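Local coordinates for L-lysine 6-monooxygenase (Pseudomonas syringae pv. tomato, PDB 5CQF), which probably uses FAD and NADPH to hydroxylate the side-chain amine of L-lysine, an early step in making hydroxamate siderophores, at residues Ile26-Glu37 / Leu77-Phe87; Arg143-Arg151 / Thr386-Ile394. All blocks are in the same frame, centred on the assembly; numbering follows the deposited sequence.

Contact 1. Residues Ile26-Glu37 / Leu77-Phe87; sequences IALACAFEDARE and LVTPRNPRSRF
One carboxylate oxygen, Asp34 OD2, accepts three N-H...O hydrogen bonds, two from Arg81 as part of a salt bridge and one from Asn82, on the helix that follows the first strand of a Rossmann-type, probably FAD-binding, fold. Arg81 grips end-on: NH1 and NH2 each lie 3.1 Å from Asp34 OD2, with the oxygen close to the guanidinium plane. Asn82 ND2 reaches the same Asp34 OD2 from well above the carboxylate plane, 2.9 Å away, and the amide stands almost perpendicular (86°) to the carboxylate. The other oxygen is held differently. Ser85 OG donates to the syn lone pair of Asp34 OD1, while Ser85 OG itself accepts from Phe87 N in an ST turn. So many donors would be expected to favour the charged form of this buried acid. One turn earlier in the helix the chemistry turns apolar: Cys30 SG approaches the Phe87 ring obliquely, 4.3 Å from its centroid, and Cys30 CB packs on Val78 CG1. Phe87 in turn lies against Val125 of helix 111-125. At the outer end, Glu37 pairs with Arg84 of the second subunit. Near the start of the segment, one water donates to both Ala27 O and Leu77 O and accepts from Arg81 NH2 at 2.9 Å.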
# COMPACT_ATOMS: atom_id res chain seq x y z
N ILE A 26 28.19 18.08 -5.62
CA ILE A 26 28.60 16.72 -5.94
C ILE A 26 28.01 16.31 -7.27
O ILE A 26 28.68 15.68 -8.11
CB ILE A 26 28.18 15.76 -4.84
CG1 ILE A 26 29.07 15.97 -3.62
CG2 ILE A 26 28.27 14.33 -5.32
CD1 ILE A 26 28.48 15.48 -2.34
N ALA A 27 26.76 16.70 -7.47
CA ALA A 27 26.07 16.41 -8.71
C ALA A 27 26.80 17.02 -9.86
O ALA A 27 26.90 16.41 -10.89
CB ALA A 27 24.65 16.95 -8.68
N LEU A 28 27.26 18.27 -9.70
CA LEU A 28 28.04 18.95 -10.73
C LEU A 28 29.35 18.26 -11.01
O LEU A 28 29.70 18.09 -12.16
CB LEU A 28 28.33 20.39 -10.31
CG LEU A 28 29.05 21.23 -11.33
CD1 LEU A 28 28.20 21.48 -12.56
CD2 LEU A 28 29.45 22.52 -10.65
N ALA A 29 30.09 17.91 -9.97
CA ALA A 29 31.32 17.11 -10.16
C ALA A 29 31.06 15.81 -10.87
O ALA A 29 31.86 15.40 -11.71
CB ALA A 29 32.01 16.83 -8.84
N CYS A 30 29.91 15.16 -10.60
CA CYS A 30 29.61 13.93 -11.31
C CYS A 30 29.49 14.16 -12.81
O CYS A 30 29.88 13.33 -13.58
CB CYS A 30 28.34 13.27 -10.79
SG CYS A 30 28.49 12.56 -9.15
N ALA A 31 28.93 15.28 -13.23
CA ALA A 31 28.86 15.56 -14.67
C ALA A 31 30.25 15.67 -15.27
O ALA A 31 30.49 15.16 -16.36
CB ALA A 31 28.08 16.84 -14.96
N PHE A 32 31.15 16.34 -14.57
CA PHE A 32 32.51 16.49 -15.09
C PHE A 32 33.22 15.16 -15.11
O PHE A 32 33.82 14.80 -16.13
CB PHE A 32 33.30 17.53 -14.30
CG PHE A 32 32.90 18.93 -14.63
CD1 PHE A 32 33.26 19.49 -15.84
CD2 PHE A 32 32.12 19.67 -13.77
CE1 PHE A 32 32.87 20.76 -16.17
CE2 PHE A 32 31.72 20.95 -14.09
CZ PHE A 32 32.11 21.50 -15.29
N GLU A 33 33.13 14.41 -14.03
CA GLU A 33 33.75 13.09 -14.02
C GLU A 33 33.17 12.15 -15.07
O GLU A 33 33.93 11.48 -15.74
CB GLU A 33 33.71 12.45 -12.63
CG GLU A 33 34.54 13.22 -11.60
CD GLU A 33 36.05 13.15 -11.85
OE1 GLU A 33 36.54 12.09 -12.32
OE2 GLU A 33 36.75 14.16 -11.58
N ASP A 34 31.85 12.08 -15.23
CA ASP A 34 31.27 11.29 -16.34
C ASP A 34 31.97 11.63 -17.65
O ASP A 34 32.33 10.75 -18.42
CB ASP A 34 29.77 11.56 -16.51
CG ASP A 34 28.90 10.82 -15.48
OD1 ASP A 34 29.44 10.07 -14.62
OD2 ASP A 34 27.65 11.02 -15.52
N ALA A 35 32.14 12.92 -17.89
CA ALA A 35 32.73 13.41 -19.13
C ALA A 35 34.23 13.04 -19.28
O ALA A 35 34.65 12.52 -20.31
CB ALA A 35 32.53 14.91 -19.23
N ARG A 36 35.00 13.28 -18.21
CA ARG A 36 36.40 12.87 -18.12
C ARG A 36 36.59 11.38 -18.44
O ARG A 36 37.45 11.01 -19.24
CB ARG A 36 36.93 13.16 -16.70
CG ARG A 36 38.45 13.16 -16.56
CD ARG A 36 38.90 12.69 -15.17
NE ARG A 36 38.48 11.30 -14.93
CZ ARG A 36 39.17 10.20 -15.26
NH1 ARG A 36 40.36 10.27 -15.86
NH2 ARG A 36 38.68 9.00 -14.98
N GLU A 37 35.77 10.54 -17.82
CA GLU A 37 35.90 9.09 -17.97
C GLU A 37 35.49 8.62 -19.36
O GLU A 37 35.94 7.58 -19.83
CB GLU A 37 35.09 8.34 -16.91
CG GLU A 37 35.49 6.88 -16.76
CD GLU A 37 34.35 5.90 -16.95
OE1 GLU A 37 34.43 4.79 -16.38
OE2 GLU A 37 33.39 6.21 -17.68
N LEU A 77 21.44 11.35 -7.95
CA LEU A 77 22.29 12.50 -8.31
C LEU A 77 22.75 12.53 -9.73
O LEU A 77 23.36 13.53 -10.12
CB LEU A 77 23.54 12.58 -7.43
CG LEU A 77 23.31 13.07 -6.02
CD1 LEU A 77 24.55 12.84 -5.19
CD2 LEU A 77 22.89 14.55 -5.96
N VAL A 78 22.52 11.46 -10.50
CA VAL A 78 23.05 11.41 -11.90
C VAL A 78 22.16 10.87 -12.96
O VAL A 78 22.23 11.33 -14.09
CB VAL A 78 24.37 10.61 -11.99
CG1 VAL A 78 25.40 11.27 -11.10
CG2 VAL A 78 24.19 9.15 -11.58
N THR A 79 21.33 9.90 -12.61
CA THR A 79 20.58 9.10 -13.56
C THR A 79 19.65 9.93 -14.44
O THR A 79 19.53 9.62 -15.61
CB THR A 79 19.79 8.01 -12.81
OG1 THR A 79 20.70 7.06 -12.24
CG2 THR A 79 18.77 7.29 -13.70
N PRO A 80 18.96 10.97 -13.89
CA PRO A 80 18.02 11.68 -14.79
C PRO A 80 18.74 12.41 -15.89
O PRO A 80 18.15 12.68 -16.93
CB PRO A 80 17.26 12.65 -13.86
CG PRO A 80 17.47 12.14 -12.50
CD PRO A 80 18.81 11.42 -12.50
N ARG A 81 20.01 12.72 -15.64
CA ARG A 81 20.92 13.33 -16.62
C ARG A 81 21.64 12.27 -17.44
O ARG A 81 21.76 12.41 -18.66
CB ARG A 81 21.97 14.17 -15.89
CG ARG A 81 23.05 14.71 -16.81
CD ARG A 81 24.08 15.56 -16.09
NE ARG A 81 24.73 14.83 -15.01
CZ ARG A 81 25.67 13.90 -15.16
NH1 ARG A 81 26.16 13.60 -16.36
NH2 ARG A 81 26.15 13.28 -14.09
N ASN A 82 22.15 11.22 -16.77
CA ASN A 82 22.90 10.15 -17.46
C ASN A 82 22.81 8.80 -16.72
O ASN A 82 23.54 8.58 -15.77
CB ASN A 82 24.37 10.57 -17.58
CG ASN A 82 25.25 9.45 -18.07
OD1 ASN A 82 24.81 8.56 -18.78
ND2 ASN A 82 26.51 9.49 -17.68
N PRO A 83 21.90 7.94 -17.11
CA PRO A 83 21.75 6.66 -16.43
C PRO A 83 22.99 5.75 -16.49
O PRO A 83 23.09 4.84 -15.70
CB PRO A 83 20.59 6.01 -17.19
CG PRO A 83 19.81 7.16 -17.73
CD PRO A 83 20.86 8.12 -18.14
N ARG A 84 23.94 6.00 -17.39
CA ARG A 84 25.11 5.17 -17.53
C ARG A 84 26.24 5.62 -16.62
O ARG A 84 27.28 4.98 -16.55
CB ARG A 84 25.59 5.21 -18.97
CG ARG A 84 24.50 4.84 -19.94
CD ARG A 84 25.07 4.68 -21.32
NE ARG A 84 25.88 3.47 -21.43
CZ ARG A 84 26.65 3.17 -22.49
NH1 ARG A 84 26.71 3.98 -23.53
NH2 ARG A 84 27.36 2.05 -22.50
N SER A 85 26.03 6.71 -15.90
CA SER A 85 27.02 7.19 -14.97
C SER A 85 27.44 6.11 -13.99
O SER A 85 26.62 5.29 -13.58
CB SER A 85 26.46 8.38 -14.21
OG SER A 85 27.35 8.85 -13.22
N ARG A 86 28.70 6.11 -13.59
CA ARG A 86 29.14 5.15 -12.62
C ARG A 86 28.72 5.51 -11.19
O ARG A 86 28.92 4.70 -10.28
CB ARG A 86 30.63 4.88 -12.75
CG ARG A 86 31.59 5.90 -12.19
CD ARG A 86 32.98 5.61 -12.75
NE ARG A 86 34.01 6.49 -12.21
CZ ARG A 86 34.33 7.69 -12.69
NH1 ARG A 86 33.69 8.22 -13.74
NH2 ARG A 86 35.28 8.39 -12.10
N PHE A 87 28.06 6.66 -11.02
CA PHE A 87 27.57 7.13 -9.72
C PHE A 87 26.07 6.95 -9.46
O PHE A 87 25.53 7.47 -8.50
CB PHE A 87 27.96 8.58 -9.56
CG PHE A 87 29.38 8.84 -9.99
CD1 PHE A 87 30.44 8.31 -9.26
CD2 PHE A 87 29.65 9.56 -11.14
CE1 PHE A 87 31.76 8.53 -9.64
CE2 PHE A 87 30.96 9.78 -11.53
CZ PHE A 87 32.01 9.26 -10.78
O HOH W 1 24.95 14.71 -11.82
O HOH W 2 30.80 7.69 -14.74

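Contact 2. Residues Arg143-Arg151 / Thr386-Ile394; sequences RNGRLQEVR and TQGACDVNI
With CG anti to the carbonyl carbon (chi1 -64°) and a bend at chi3, Arg146 sends its guanidinium along the Gly388-Cys390 backbone, whereas Gln148, whose chain folds back at chi2 (-76°), returns its amide to Cys390 although its CB points away from the facing segment. The two side chains meet the same cysteine. Cys390 SG lies over one face of the Arg146 guanidinium, 3.7 Å from Arg146 NH1, and the edge of that group is turned to Gly388 CA. From Gln148, the amide end lies against both side-chain atoms of Cys390, with Gln148 NE2 3.1 Å from Cys390 CB, a tight approach, and 3.3 Å from Cys390 SG; Gln148 OE1 also has a weak hydrogen bond from Arg162.

Between these groups the backbones join at a single bridge, Leu147 with Ala389. Cys390 N donates to Leu147 O at 3.0 Å in a nearly straight bond (167°), and the return bond from Leu147 N to Gly388 O is weak. On the buried side, the side chains of Leu147 and Val392 cross at about a right angle, Leu147 CD2 lying 4.1 Å from Val392 CG1, and Leu147 also touches Pro140 and Trp367. The second branch of Val392 presses on backbone, its CG2 3.2 Å from Gln148 O. Gly388, just before the bridge, has a positive phi, a conformation glycine adopts readily.

The arrangement is an isolated beta bridge: it ties the middle strand of a three-stranded antiparallel sheet, 147-154, to the loop leading into 393-396, an outermost strand of the parallel sheet in this Rossmann-type domain.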
# COMPACT_ATOMS: atom_id res chain seq x y z
N ARG A 143 40.15 45.84 -14.58
CA ARG A 143 41.38 46.02 -15.35
C ARG A 143 41.31 47.18 -16.34
O ARG A 143 42.18 48.06 -16.33
CB ARG A 143 41.78 44.70 -16.03
CG ARG A 143 42.43 43.68 -15.09
CD ARG A 143 43.63 44.32 -14.40
NE ARG A 143 44.31 43.53 -13.36
CZ ARG A 143 44.41 43.88 -12.08
NH1 ARG A 143 45.09 43.10 -11.23
NH2 ARG A 143 43.84 45.00 -11.62
N ASN A 144 40.27 47.18 -17.18
CA ASN A 144 40.07 48.26 -18.15
C ASN A 144 38.81 49.04 -17.82
O ASN A 144 38.05 49.41 -18.70
CB ASN A 144 39.98 47.67 -19.57
CG ASN A 144 40.33 48.68 -20.67
OD1 ASN A 144 40.39 49.89 -20.44
ND2 ASN A 144 40.56 48.16 -21.87
N GLY A 145 38.58 49.30 -16.53
CA GLY A 145 37.31 49.87 -16.07
C GLY A 145 36.13 48.91 -16.17
O GLY A 145 34.97 49.33 -16.05
N ARG A 146 36.41 47.63 -16.39
CA ARG A 146 35.39 46.58 -16.51
C ARG A 146 35.85 45.34 -15.74
O ARG A 146 37.06 45.06 -15.67
CB ARG A 146 35.11 46.26 -18.00
CG ARG A 146 34.51 47.42 -18.80
CD ARG A 146 34.02 47.01 -20.20
NE ARG A 146 32.70 46.36 -20.18
CZ ARG A 146 32.12 45.72 -21.21
NH1 ARG A 146 32.74 45.63 -22.39
NH2 ARG A 146 30.92 45.17 -21.06
N LEU A 147 34.90 44.61 -15.15
CA LEU A 147 35.23 43.44 -14.31
C LEU A 147 35.67 42.24 -15.15
O LEU A 147 34.91 41.75 -15.99
CB LEU A 147 34.01 43.05 -13.45
CG LEU A 147 34.08 41.77 -12.60
CD1 LEU A 147 34.59 41.99 -11.18
CD2 LEU A 147 32.69 41.14 -12.57
N GLN A 148 36.90 41.76 -14.92
CA GLN A 148 37.51 40.66 -15.69
C GLN A 148 37.70 39.33 -14.92
O GLN A 148 37.78 38.29 -15.54
CB GLN A 148 38.88 41.07 -16.25
CG GLN A 148 38.93 42.34 -17.10
CD GLN A 148 38.38 42.19 -18.52
OE1 GLN A 148 38.34 41.09 -19.09
NE2 GLN A 148 37.95 43.32 -19.11
N GLU A 149 37.83 39.40 -13.59
CA GLU A 149 38.04 38.22 -12.73
C GLU A 149 37.42 38.46 -11.35
O GLU A 149 37.01 39.58 -11.04
CB GLU A 149 39.53 37.94 -12.55
CG GLU A 149 40.13 36.98 -13.57
CD GLU A 149 41.59 36.64 -13.28
OE1 GLU A 149 42.33 37.54 -12.82
OE2 GLU A 149 41.98 35.46 -13.50
N VAL A 150 37.35 37.41 -10.52
CA VAL A 150 37.00 37.56 -9.11
C VAL A 150 37.99 36.79 -8.30
O VAL A 150 38.56 35.83 -8.77
CB VAL A 150 35.57 37.08 -8.74
CG1 VAL A 150 34.52 37.96 -9.39
CG2 VAL A 150 35.33 35.62 -9.12
N ARG A 151 38.18 37.20 -7.06
CA ARG A 151 39.14 36.55 -6.20
C ARG A 151 38.35 36.03 -5.06
O ARG A 151 37.84 36.80 -4.25
CB ARG A 151 40.21 37.52 -5.70
CG ARG A 151 41.22 37.94 -6.76
CD ARG A 151 42.02 39.17 -6.34
NE ARG A 151 43.21 39.40 -7.17
CZ ARG A 151 43.52 40.53 -7.81
NH1 ARG A 151 44.63 40.59 -8.54
NH2 ARG A 151 42.73 41.62 -7.73
N THR A 386 24.82 40.05 -15.76
CA THR A 386 25.80 41.03 -15.34
C THR A 386 25.67 42.26 -16.21
O THR A 386 24.94 42.27 -17.19
CB THR A 386 27.26 40.51 -15.48
OG1 THR A 386 27.55 40.22 -16.85
CG2 THR A 386 27.47 39.26 -14.63
N GLN A 387 26.42 43.29 -15.83
CA GLN A 387 26.52 44.52 -16.58
C GLN A 387 27.97 44.96 -16.48
O GLN A 387 28.62 44.75 -15.45
CB GLN A 387 25.59 45.59 -16.00
CG GLN A 387 25.82 45.87 -14.52
CD GLN A 387 24.60 46.42 -13.81
OE1 GLN A 387 23.50 46.46 -14.38
NE2 GLN A 387 24.77 46.83 -12.55
N GLY A 388 28.49 45.55 -17.57
CA GLY A 388 29.86 46.06 -17.60
C GLY A 388 30.91 45.04 -17.20
O GLY A 388 31.91 45.39 -16.55
N ALA A 389 30.68 43.78 -17.58
CA ALA A 389 31.57 42.66 -17.24
C ALA A 389 32.10 42.02 -18.53
O ALA A 389 31.35 41.85 -19.50
CB ALA A 389 30.82 41.63 -16.41
N CYS A 390 33.39 41.69 -18.53
CA CYS A 390 34.06 41.10 -19.70
C CYS A 390 34.38 39.65 -19.38
O CYS A 390 35.30 39.37 -18.60
CB CYS A 390 35.38 41.83 -20.03
SG CYS A 390 35.34 43.24 -21.18
N ASP A 391 33.62 38.73 -19.97
CA ASP A 391 33.86 37.27 -19.86
C ASP A 391 33.58 36.65 -18.48
O ASP A 391 33.90 35.47 -18.29
CB ASP A 391 35.31 36.91 -20.27
CG ASP A 391 35.56 37.01 -21.76
OD1 ASP A 391 34.80 36.38 -22.52
OD2 ASP A 391 36.52 37.70 -22.16
N VAL A 392 33.00 37.39 -17.52
CA VAL A 392 32.76 36.83 -16.17
C VAL A 392 31.34 36.30 -15.99
O VAL A 392 30.35 37.02 -16.17
CB VAL A 392 33.11 37.83 -15.03
CG1 VAL A 392 32.86 37.20 -13.66
CG2 VAL A 392 34.56 38.25 -15.14
N ASN A 393 31.25 35.03 -15.62
CA ASN A 393 29.98 34.36 -15.45
C ASN A 393 29.80 33.81 -14.07
O ASN A 393 30.74 33.30 -13.44
CB ASN A 393 29.86 33.25 -16.47
CG ASN A 393 30.12 33.73 -17.87
OD1 ASN A 393 29.24 34.32 -18.50
ND2 ASN A 393 31.33 33.49 -18.37
N ILE A 394 28.57 33.91 -13.62
CA ILE A 394 28.18 33.41 -12.32
C ILE A 394 26.87 32.67 -12.46
O ILE A 394 26.00 33.08 -13.24
CB ILE A 394 28.03 34.55 -11.29
CG1 ILE A 394 29.31 35.42 -11.24
CG2 ILE A 394 27.73 33.99 -9.91
CD1 ILE A 394 29.10 36.79 -10.65

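How the contacts relate
The pair illustrates how one domain uses different chemistry at different depths. Contact 1 is largely buried and joins a helix to a loop by side chains, with a charged cluster and two waters set beside apolar packing; its outer edge also reaches the second subunit. Contact 2 is only partly buried, lies nearer the periphery, and relies on one good and one weak backbone bond, polar side chains lying against a cysteine, and a small apolar patch; no other chain of the assembly touches it. No structural element is common to both, and their centres are about 30 Å apart. Both nevertheless border the same five-stranded parallel sheet: helix 23-37 packs on strand 47-50, while 386-394 runs into 393-396, an outermost strand of that sheet.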